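Cell division control protein Cdc48 (Mycobacterium smegmatis, PDB 5E7P) probably binds and hydrolyses ATP as an ATPase of the AAA family. Local coordinates at residues Ser399-Leu404 with Asp417-Thr422; Met403-Val408 with Ala432-Gly437; Glu411-Gly416 with Ala457-Ala462. All blocks are in the same frame, centred on the assembly; numbering follows the deposited sequence.

Contact 1: Ser399-Leu404 with Asp417-Thr422. With ADP (adenosine-5'-diphosphate), chain C.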
loop_
_atom_site.group_PDB
_atom_site.type_symbol
_atom_site.label_atom_id
_atom_site.label_comp_id
_atom_site.label_asym_id
_atom_site.label_seq_id
_atom_site.Cartn_x
_atom_site.Cartn_y
_atom_site.Cartn_z
ATOM N N SER A 399 8.962 -15.510 -9.334
ATOM C CA SER A 399 9.071 -15.175 -10.753
ATOM C C SER A 399 9.693 -13.795 -10.943
ATOM O O SER A 399 10.519 -13.587 -11.834
ATOM C CB SER A 399 7.699 -15.222 -11.431
ATOM O OG SER A 399 7.218 -16.551 -11.542
ATOM N N LEU A 400 9.292 -12.852 -10.098
ATOM C CA LEU A 400 9.809 -11.495 -10.172
ATOM C C LEU A 400 11.291 -11.430 -9.806
ATOM O O LEU A 400 12.071 -10.746 -10.469
ATOM C CB LEU A 400 8.991 -10.565 -9.274
ATOM C CG LEU A 400 7.551 -10.322 -9.731
ATOM C CD1 LEU A 400 6.771 -9.545 -8.684
ATOM C CD2 LEU A 400 7.530 -9.594 -11.068
ATOM N N LEU A 401 11.673 -12.147 -8.752
ATOM C CA LEU A 401 13.057 -12.151 -8.286
ATOM C C LEU A 401 13.999 -12.704 -9.348
ATOM O O LEU A 401 15.049 -12.121 -9.618
ATOM C CB LEU A 401 13.192 -12.944 -6.983
ATOM C CG LEU A 401 12.609 -12.270 -5.740
ATOM C CD1 LEU A 401 12.548 -13.244 -4.569
ATOM C CD2 LEU A 401 13.424 -11.039 -5.372
ATOM N N GLU A 402 13.616 -13.824 -9.951
ATOM C CA GLU A 402 14.396 -14.412 -11.036
ATOM C C GLU A 402 14.532 -13.440 -12.206
ATOM O O GLU A 402 15.600 -13.323 -12.805
ATOM C CB GLU A 402 13.772 -15.733 -11.494
ATOM C CG GLU A 402 14.020 -16.880 -10.527
ATOM C CD GLU A 402 13.107 -18.064 -10.761
ATOM O OE1 GLU A 402 12.395 -18.078 -11.789
ATOM O OE2 GLU A 402 13.100 -18.979 -9.909
ATOM N N MET A 403 13.450 -12.737 -12.511
ATOM C CA MET A 403 13.465 -11.710 -13.547
ATOM C C MET A 403 14.409 -10.559 -13.186
ATOM O O MET A 403 15.165 -10.069 -14.031
ATOM C CB MET A 403 12.050 -11.177 -13.767
ATOM C CG MET A 403 11.937 -10.157 -14.880
ATOM S SD MET A 403 10.246 -9.573 -15.104
ATOM C CE MET A 403 9.357 -11.120 -15.266
ATOM N N LEU A 404 14.362 -10.135 -11.925
ATOM C CA LEU A 404 15.202 -9.042 -11.440
ATOM C C LEU A 404 16.682 -9.424 -11.390
ATOM O O LEU A 404 17.552 -8.557 -11.321
ATOM C CB LEU A 404 14.742 -8.587 -10.050
ATOM C CG LEU A 404 13.420 -7.822 -9.976
ATOM C CD1 LEU A 404 12.882 -7.801 -8.556
ATOM C CD2 LEU A 404 13.603 -6.409 -10.499
ATOM N N ASP A 417 12.772 -19.304 -0.720
ATOM C CA ASP A 417 12.762 -18.903 0.682
ATOM C C ASP A 417 12.580 -17.393 0.820
ATOM O O ASP A 417 11.873 -16.921 1.709
ATOM C CB ASP A 417 14.052 -19.349 1.372
ATOM C CG ASP A 417 14.145 -18.863 2.804
ATOM O OD1 ASP A 417 13.446 -19.427 3.672
ATOM O OD2 ASP A 417 14.923 -17.919 3.063
ATOM N N ILE A 418 13.222 -16.641 -0.069
ATOM C CA ILE A 418 13.090 -15.189 -0.080
ATOM C C ILE A 418 11.670 -14.773 -0.461
ATOM O O ILE A 418 11.113 -13.844 0.120
ATOM C CB ILE A 418 14.094 -14.538 -1.042
ATOM C CG1 ILE A 418 15.522 -14.891 -0.626
ATOM C CG2 ILE A 418 13.907 -13.025 -1.073
ATOM C CD1 ILE A 418 15.880 -14.424 0.767
ATOM N N ALA A 419 11.088 -15.474 -1.429
ATOM C CA ALA A 419 9.710 -15.221 -1.840
ATOM C C ALA A 419 8.730 -15.557 -0.721
ATOM O O ALA A 419 7.748 -14.845 -0.507
ATOM C CB ALA A 419 9.376 -16.013 -3.094
ATOM N N ASP A 420 9.003 -16.644 -0.007
ATOM C CA ASP A 420 8.149 -17.076 1.094
ATOM C C ASP A 420 8.179 -16.095 2.259
ATOM O O ASP A 420 7.236 -16.031 3.045
ATOM C CB ASP A 420 8.556 -18.469 1.582
ATOM C CG ASP A 420 8.001 -19.583 0.711
ATOM O OD1 ASP A 420 6.880 -19.430 0.178
ATOM O OD2 ASP A 420 8.684 -20.619 0.569
ATOM N N HIS A 421 9.264 -15.332 2.366
ATOM C CA HIS A 421 9.448 -14.421 3.491
ATOM C C HIS A 421 9.220 -12.958 3.124
ATOM O O HIS A 421 9.668 -12.052 3.833
ATOM C CB HIS A 421 10.832 -14.612 4.118
ATOM C CG HIS A 421 10.945 -15.846 4.960
ATOM N ND1 HIS A 421 10.775 -17.114 4.448
ATOM C CD2 HIS A 421 11.197 -16.004 6.281
ATOM C CE1 HIS A 421 10.924 -18.002 5.416
ATOM N NE2 HIS A 421 11.181 -17.354 6.538
ATOM N N THR A 422 8.521 -12.730 2.018
ATOM C CA THR A 422 8.171 -11.372 1.619
ATOM C C THR A 422 6.690 -11.180 1.283
ATOM O O THR A 422 6.372 -10.619 0.239
ATOM C CB THR A 422 8.999 -10.911 0.395
ATOM O OG1 THR A 422 8.895 -11.884 -0.654
ATOM C CG2 THR A 422 10.458 -10.723 0.771
HETATM P PB ADP C . 3.249 1.347 -10.202
HETATM O O1B ADP C . 3.328 2.220 -8.978
HETATM O O2B ADP C . 3.142 2.109 -11.495
HETATM O O3B ADP C . 2.291 0.192 -10.093
HETATM P PA ADP C . 5.677 0.781 -11.530
HETATM O O1A ADP C . 6.269 2.167 -11.555
HETATM O O2A ADP C . 4.950 0.268 -12.746
HETATM O O3A ADP C . 4.722 0.699 -10.234
HETATM O "O5'" ADP C . 6.856 -0.226 -11.133
HETATM C "C5'" ADP C . 7.311 -0.233 -9.785
HETATM C "C4'" ADP C . 8.829 -0.173 -9.836
HETATM O "O4'" ADP C . 9.337 -1.484 -10.064
HETATM C "C3'" ADP C . 9.290 0.713 -10.983
HETATM O "O3'" ADP C . 10.214 1.695 -10.500
HETATM C "C2'" ADP C . 9.979 -0.211 -11.966
HETATM O "O2'" ADP C . 11.236 0.346 -12.360
HETATM C "C1'" ADP C . 10.188 -1.511 -11.210
HETATM N N9 ADP C . 9.821 -2.688 -12.033
HETATM C C8 ADP C . 8.571 -3.087 -12.335
HETATM N N7 ADP C . 8.594 -4.211 -13.096
HETATM C C5 ADP C . 9.884 -4.549 -13.282
HETATM C C6 ADP C . 10.625 -5.622 -13.986
HETATM N N6 ADP C . 9.971 -6.593 -14.666
HETATM N N1 ADP C . 11.977 -5.601 -13.935
HETATM C C2 ADP C . 12.646 -4.644 -13.267
HETATM N N3 ADP C . 12.037 -3.644 -12.605
HETATM C C4 ADP C . 10.686 -3.541 -12.578
#
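The CA atoms of L401 and A419 mark the nearest backbone approach, 7.9 Å between the end of helix 394-404 and the short helix 415-420, a spacing that leaves room for a layer of aliphatic groups and no direct backbone bonding. L401 supplies most of that layer. Its CG lies anti to the carbonyl carbon (chi1 -72°), which carries the CD1 methyl across to the other helix, where it rests 3.8 Å from CG2 of I418. The two side chains meet at about a right angle. I418 meets it with CG2 and, a little farther off, CB, while its longer arm through CG1 leads away toward L459 of helix 456-462. Beside it the small A419 lets the helices come close, its CB lying 4.5 Å from CD1 of L401. Near the end of helix 415-420, the O of A419 accepts a hydrogen bond from NH2 of R397, which ties the two elements by polar means as well.

Another face of helix 394-404 looks onto the nucleotide. SD of M403 lies beside the adenine N6, and CD2 of L404 comes within 3.4 Å of C2. The L401 contact is wholly apolar and buried, so it rests on shape and on exclusion of water, while neighbouring residues of the same helix line the adenine pocket.

Contact 2: Met403-Val408 with Ala432-Gly437. With ADP (adenosine-5'-diphosphate), chain C.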
loop_
_atom_site.group_PDB
_atom_site.type_symbol
_atom_site.label_atom_id
_atom_site.label_comp_id
_atom_site.label_asym_id
_atom_site.label_seq_id
_atom_site.Cartn_x
_atom_site.Cartn_y
_atom_site.Cartn_z
ATOM N N MET A 403 13.450 -12.737 -12.511
ATOM C CA MET A 403 13.465 -11.710 -13.547
ATOM C C MET A 403 14.409 -10.559 -13.186
ATOM O O MET A 403 15.165 -10.069 -14.031
ATOM C CB MET A 403 12.050 -11.177 -13.767
ATOM C CG MET A 403 11.937 -10.157 -14.880
ATOM S SD MET A 403 10.246 -9.573 -15.104
ATOM C CE MET A 403 9.357 -11.120 -15.266
ATOM N N LEU A 404 14.362 -10.135 -11.925
ATOM C CA LEU A 404 15.202 -9.042 -11.440
ATOM C C LEU A 404 16.682 -9.424 -11.390
ATOM O O LEU A 404 17.552 -8.557 -11.321
ATOM C CB LEU A 404 14.742 -8.587 -10.050
ATOM C CG LEU A 404 13.420 -7.822 -9.976
ATOM C CD1 LEU A 404 12.882 -7.801 -8.556
ATOM C CD2 LEU A 404 13.603 -6.409 -10.499
ATOM N N LEU A 405 16.963 -10.721 -11.427
ATOM C CA LEU A 405 18.330 -11.199 -11.255
ATOM C C LEU A 405 18.969 -11.718 -12.542
ATOM O O LEU A 405 20.030 -12.338 -12.506
ATOM C CB LEU A 405 18.381 -12.261 -10.155
ATOM C CG LEU A 405 18.151 -11.687 -8.756
ATOM C CD1 LEU A 405 17.709 -12.761 -7.779
ATOM C CD2 LEU A 405 19.417 -10.997 -8.265
ATOM N N ARG A 406 18.326 -11.458 -13.676
ATOM C CA ARG A 406 18.892 -11.828 -14.968
ATOM C C ARG A 406 20.164 -11.033 -15.224
ATOM O O ARG A 406 20.181 -9.810 -15.080
ATOM C CB ARG A 406 17.890 -11.573 -16.095
ATOM C CG ARG A 406 16.682 -12.487 -16.083
ATOM C CD ARG A 406 15.687 -12.070 -17.149
ATOM N NE ARG A 406 14.443 -12.828 -17.069
ATOM C CZ ARG A 406 13.287 -12.416 -17.578
ATOM N NH1 ARG A 406 13.213 -11.246 -18.200
ATOM N NH2 ARG A 406 12.203 -13.169 -17.457
ATOM N N GLY A 407 21.231 -11.731 -15.594
ATOM C CA GLY A 407 22.503 -11.086 -15.863
ATOM C C GLY A 407 23.174 -10.583 -14.601
ATOM O O GLY A 407 24.108 -9.784 -14.661
ATOM N N VAL A 408 22.694 -11.053 -13.455
ATOM C CA VAL A 408 23.259 -10.672 -12.168
ATOM C C VAL A 408 24.000 -11.853 -11.555
ATOM O O VAL A 408 23.378 -12.846 -11.180
ATOM C CB VAL A 408 22.163 -10.209 -11.191
ATOM C CG1 VAL A 408 22.774 -9.791 -9.861
ATOM C CG2 VAL A 408 21.361 -9.068 -11.795
ATOM N N ALA A 432 14.228 -3.219 -4.782
ATOM C CA ALA A 432 15.013 -2.576 -3.733
ATOM C C ALA A 432 15.749 -3.614 -2.890
ATOM O O ALA A 432 16.880 -3.392 -2.461
ATOM C CB ALA A 432 14.123 -1.715 -2.856
ATOM N N VAL A 433 15.099 -4.749 -2.658
ATOM C CA VAL A 433 15.726 -5.862 -1.951
ATOM C C VAL A 433 16.974 -6.327 -2.693
ATOM O O VAL A 433 18.022 -6.548 -2.087
ATOM C CB VAL A 433 14.747 -7.046 -1.780
ATOM C CG1 VAL A 433 15.490 -8.311 -1.381
ATOM C CG2 VAL A 433 13.673 -6.706 -0.751
ATOM N N VAL A 434 16.859 -6.448 -4.012
ATOM C CA VAL A 434 17.969 -6.899 -4.843
ATOM C C VAL A 434 19.097 -5.867 -4.912
ATOM O O VAL A 434 20.276 -6.225 -4.862
ATOM C CB VAL A 434 17.490 -7.282 -6.261
ATOM C CG1 VAL A 434 18.670 -7.537 -7.183
ATOM C CG2 VAL A 434 16.589 -8.508 -6.201
ATOM N N ARG A 435 18.738 -4.589 -5.011
ATOM C CA ARG A 435 19.737 -3.523 -5.023
ATOM C C ARG A 435 20.545 -3.520 -3.732
ATOM O O ARG A 435 21.766 -3.347 -3.754
ATOM C CB ARG A 435 19.092 -2.151 -5.244
ATOM C CG ARG A 435 18.448 -1.977 -6.612
ATOM C CD ARG A 435 18.263 -0.508 -6.968
ATOM N NE ARG A 435 17.503 0.215 -5.954
ATOM C CZ ARG A 435 16.176 0.270 -5.914
ATOM N NH1 ARG A 435 15.458 -0.363 -6.831
ATOM N NH2 ARG A 435 15.568 0.955 -4.954
ATOM N N GLU A 436 19.854 -3.717 -2.612
ATOM C CA GLU A 436 20.506 -3.798 -1.312
ATOM C C GLU A 436 21.401 -5.030 -1.252
ATOM O O GLU A 436 22.497 -4.986 -0.695
ATOM C CB GLU A 436 19.466 -3.842 -0.189
ATOM C CG GLU A 436 20.052 -4.031 1.201
ATOM C CD GLU A 436 20.900 -2.854 1.651
ATOM O OE1 GLU A 436 20.611 -1.715 1.227
ATOM O OE2 GLU A 436 21.855 -3.071 2.431
ATOM N N GLY A 437 20.927 -6.125 -1.837
ATOM C CA GLY A 437 21.694 -7.355 -1.891
ATOM C C GLY A 437 22.986 -7.168 -2.660
ATOM O O GLY A 437 24.003 -7.790 -2.347
HETATM P PB ADP C . 3.249 1.347 -10.202
HETATM O O1B ADP C . 3.328 2.220 -8.978
HETATM O O2B ADP C . 3.142 2.109 -11.495
HETATM O O3B ADP C . 2.291 0.192 -10.093
HETATM P PA ADP C . 5.677 0.781 -11.530
HETATM O O1A ADP C . 6.269 2.167 -11.555
HETATM O O2A ADP C . 4.950 0.268 -12.746
HETATM O O3A ADP C . 4.722 0.699 -10.234
HETATM O "O5'" ADP C . 6.856 -0.226 -11.133
HETATM C "C5'" ADP C . 7.311 -0.233 -9.785
HETATM C "C4'" ADP C . 8.829 -0.173 -9.836
HETATM O "O4'" ADP C . 9.337 -1.484 -10.064
HETATM C "C3'" ADP C . 9.290 0.713 -10.983
HETATM O "O3'" ADP C . 10.214 1.695 -10.500
HETATM C "C2'" ADP C . 9.979 -0.211 -11.966
HETATM O "O2'" ADP C . 11.236 0.346 -12.360
HETATM C "C1'" ADP C . 10.188 -1.511 -11.210
HETATM N N9 ADP C . 9.821 -2.688 -12.033
HETATM C C8 ADP C . 8.571 -3.087 -12.335
HETATM N N7 ADP C . 8.594 -4.211 -13.096
HETATM C C5 ADP C . 9.884 -4.549 -13.282
HETATM C C6 ADP C . 10.625 -5.622 -13.986
HETATM N N6 ADP C . 9.971 -6.593 -14.666
HETATM N N1 ADP C . 11.977 -5.601 -13.935
HETATM C C2 ADP C . 12.646 -4.644 -13.267
HETATM N N3 ADP C . 12.037 -3.644 -12.605
HETATM C C4 ADP C . 10.686 -3.541 -12.578
#
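V434 divides its two methyls between L404 and L405, the last residue of helix 394-404 and the first beyond it. With CG1 anti to the backbone N and CG2 anti to the carbonyl carbon (chi1 171°), the branches spread toward different partners. CG1 meets CD2 of L405 at 3.7 Å, the two side chains set aslant. CG2 lies against the root of L404, 4.3 Å from its CB, while CD2 of that leucine lies by the adenine. A beta-branched valine suits the middle of such a helix face: it is short enough to face both leucines and offer a methyl to each.

L405 has already left helical geometry, and its backbone opens a type II turn closed by the bond from N of V408 to O of L405, 3.1 Å. G407 takes the positive phi of this turn (71°), a conformation that suits a residue without a side chain. In the same turn R406 lays one face of its guanidinium over M403, whose CG stands 3.6 Å above the plane, toward its rim. NH2 of this arginine also forms a salt bridge with D230, giving the group a polar hold as well as an apolar one.

Around this junction, L404 continues onto L430 and A431 of helix 427-448, and L405 onto L413 and L454 in the loops. V434 also touches V169 of helix 160-169, while its neighbour V433 packs on A462 of helix 456-462.

Contact 3: Glu411-Gly416 with Ala457-Ala462; sequences EDLDLG and ADLEGA
L459 meets L413 and L415 inside the small helical bundle that, as in other AAA ATPases, accompanies the RecA-like nucleotide-binding core as its lid. Helix 456-462 approaches the loop leading into helix 415-420, and the CA atoms of L413 and L459 come to 7.7 Å. L459 does most of the touching. Its CB starts toward the loop and also lies 3.8 Å from CD1 of I418, on the helix that follows. With CG anti to the carbonyl carbon (chi1 -60°), the chain runs on across the interface. CG itself is the branch point, set back from both L413 and L415. From it CD1 reaches forward and packs 3.6 Å from CD2 of L415. The same methyl also faces L413, whose CD2 is at the longer distance of 4.3 Å. The other methyl, CD2, turns instead toward helix 427-448, 4.3 Å from CA of G437, where the lack of a side chain leaves the helix surface low.

Leucines suit all three places, because a forked end lets each serve more than one neighbour. L413 and L415 also touch L405, and L415 continues to L401. Between them D414 occupies the N-cap position of helix 415-420, a place where a short acidic residue is common.

Polar ties hold the margins of this apolar centre. D458 uses its OD2 twice, in a salt bridge with R444 and as acceptor for the N of R455, near the start of helix 456-462. On the loop side, the carbonyl oxygen of L413 accepts a hydrogen bond from ND1 of H456.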
loop_
_atom_site.group_PDB
_atom_site.type_symbol
_atom_site.label_atom_id
_atom_site.label_comp_id
_atom_site.label_asym_id
_atom_site.label_seq_id
_atom_site.Cartn_x
_atom_site.Cartn_y
_atom_site.Cartn_z
ATOM N N GLU A 411 25.117 -17.026 -6.683
ATOM C CA GLU A 411 25.400 -18.415 -6.327
ATOM C C GLU A 411 24.133 -19.161 -5.919
ATOM O O GLU A 411 23.231 -19.364 -6.732
ATOM C CB GLU A 411 26.427 -18.482 -5.193
ATOM C CG GLU A 411 27.845 -18.133 -5.608
ATOM C CD GLU A 411 28.786 -18.011 -4.424
ATOM O OE1 GLU A 411 28.342 -18.251 -3.281
ATOM O OE2 GLU A 411 29.969 -17.671 -4.637
ATOM N N ASP A 412 24.077 -19.571 -4.655
ATOM C CA ASP A 412 22.928 -20.302 -4.130
ATOM C C ASP A 412 21.944 -19.341 -3.475
ATOM O O ASP A 412 21.956 -19.166 -2.258
ATOM C CB ASP A 412 23.379 -21.353 -3.113
ATOM C CG ASP A 412 24.430 -22.295 -3.671
ATOM O OD1 ASP A 412 25.632 -21.964 -3.584
ATOM O OD2 ASP A 412 24.057 -23.368 -4.192
ATOM N N LEU A 413 21.088 -18.728 -4.286
ATOM C CA LEU A 413 20.198 -17.677 -3.803
ATOM C C LEU A 413 19.025 -18.189 -2.972
ATOM O O LEU A 413 18.588 -17.510 -2.042
ATOM C CB LEU A 413 19.681 -16.835 -4.970
ATOM C CG LEU A 413 20.743 -16.069 -5.757
ATOM C CD1 LEU A 413 20.096 -15.289 -6.884
ATOM C CD2 LEU A 413 21.521 -15.145 -4.836
ATOM N N ASP A 414 18.524 -19.377 -3.307
ATOM C CA ASP A 414 17.354 -19.950 -2.640
ATOM C C ASP A 414 16.179 -18.966 -2.689
ATOM O O ASP A 414 15.662 -18.537 -1.659
ATOM C CB ASP A 414 17.694 -20.350 -1.198
ATOM C CG ASP A 414 16.586 -21.150 -0.527
ATOM O OD1 ASP A 414 15.647 -21.588 -1.226
ATOM O OD2 ASP A 414 16.659 -21.348 0.703
ATOM N N LEU A 415 15.772 -18.615 -3.905
ATOM C CA LEU A 415 14.759 -17.587 -4.119
ATOM C C LEU A 415 13.374 -17.956 -3.594
ATOM O O LEU A 415 12.551 -17.079 -3.326
ATOM C CB LEU A 415 14.684 -17.216 -5.601
ATOM C CG LEU A 415 15.943 -16.530 -6.133
ATOM C CD1 LEU A 415 15.749 -16.097 -7.569
ATOM C CD2 LEU A 415 16.306 -15.339 -5.264
ATOM N N GLY A 416 13.117 -19.252 -3.450
ATOM C CA GLY A 416 11.852 -19.716 -2.911
ATOM C C GLY A 416 11.675 -19.284 -1.470
ATOM O O GLY A 416 10.574 -18.935 -1.043
ATOM N N ALA A 457 22.656 -15.029 1.698
ATOM C CA ALA A 457 22.881 -14.198 2.875
ATOM C C ALA A 457 22.579 -12.728 2.598
ATOM O O ALA A 457 22.040 -12.024 3.453
ATOM C CB ALA A 457 24.310 -14.362 3.368
ATOM N N ASP A 458 22.919 -12.275 1.396
ATOM C CA ASP A 458 22.730 -10.879 1.009
ATOM C C ASP A 458 21.257 -10.506 0.907
ATOM O O ASP A 458 20.839 -9.455 1.392
ATOM C CB ASP A 458 23.424 -10.602 -0.323
ATOM C CG ASP A 458 24.885 -10.986 -0.304
ATOM O OD1 ASP A 458 25.534 -10.816 0.751
ATOM O OD2 ASP A 458 25.388 -11.463 -1.343
ATOM N N LEU A 459 20.475 -11.369 0.264
ATOM C CA LEU A 459 19.049 -11.123 0.094
ATOM C C LEU A 459 18.328 -11.180 1.434
ATOM O O LEU A 459 17.478 -10.340 1.724
ATOM C CB LEU A 459 18.436 -12.126 -0.883
ATOM C CG LEU A 459 19.020 -12.120 -2.297
ATOM C CD1 LEU A 459 18.201 -13.007 -3.215
ATOM C CD2 LEU A 459 19.100 -10.706 -2.850
ATOM N N GLU A 460 18.676 -12.170 2.247
ATOM C CA GLU A 460 18.082 -12.308 3.571
ATOM C C GLU A 460 18.484 -11.145 4.471
ATOM O O GLU A 460 17.686 -10.668 5.279
ATOM C CB GLU A 460 18.481 -13.639 4.209
ATOM C CG GLU A 460 17.906 -13.854 5.598
ATOM C CD GLU A 460 17.999 -15.298 6.049
ATOM O OE1 GLU A 460 19.025 -15.668 6.662
ATOM O OE2 GLU A 460 17.045 -16.062 5.785
ATOM N N GLY A 461 19.726 -10.689 4.324
ATOM C CA GLY A 461 20.211 -9.540 5.067
ATOM C C GLY A 461 19.512 -8.266 4.630
ATOM O O GLY A 461 19.300 -7.352 5.428
ATOM N N ALA A 462 19.147 -8.213 3.353
ATOM C CA ALA A 462 18.442 -7.067 2.796
ATOM C C ALA A 462 17.064 -6.914 3.433
ATOM O O ALA A 462 16.570 -5.800 3.604
ATOM C CB ALA A 462 18.314 -7.208 1.286
#

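In the fold
All three contacts are buried, apolar and without hydrogen bonds across their segments, and together they join the four helices 394-404, 415-420, 427-448 and 456-462. Contacts 1 and 2 share helix 394-404 and reach the adenine through it; they meet where CD2 of L401 lies 4.1 Å from CG2 of V434. Contact 3 lies farther from the nucleotide, L415 being about 13 Å from the ADP, and shares helix 415-420 with contact 1. The touching residues of contacts 1 and 3 are all buried, while contact 2 includes the partly exposed L404, which faces the adenine. Contact 3 is linked to contact 2 through CD1 of L405 and CD1 of L413, 3.6 Å apart.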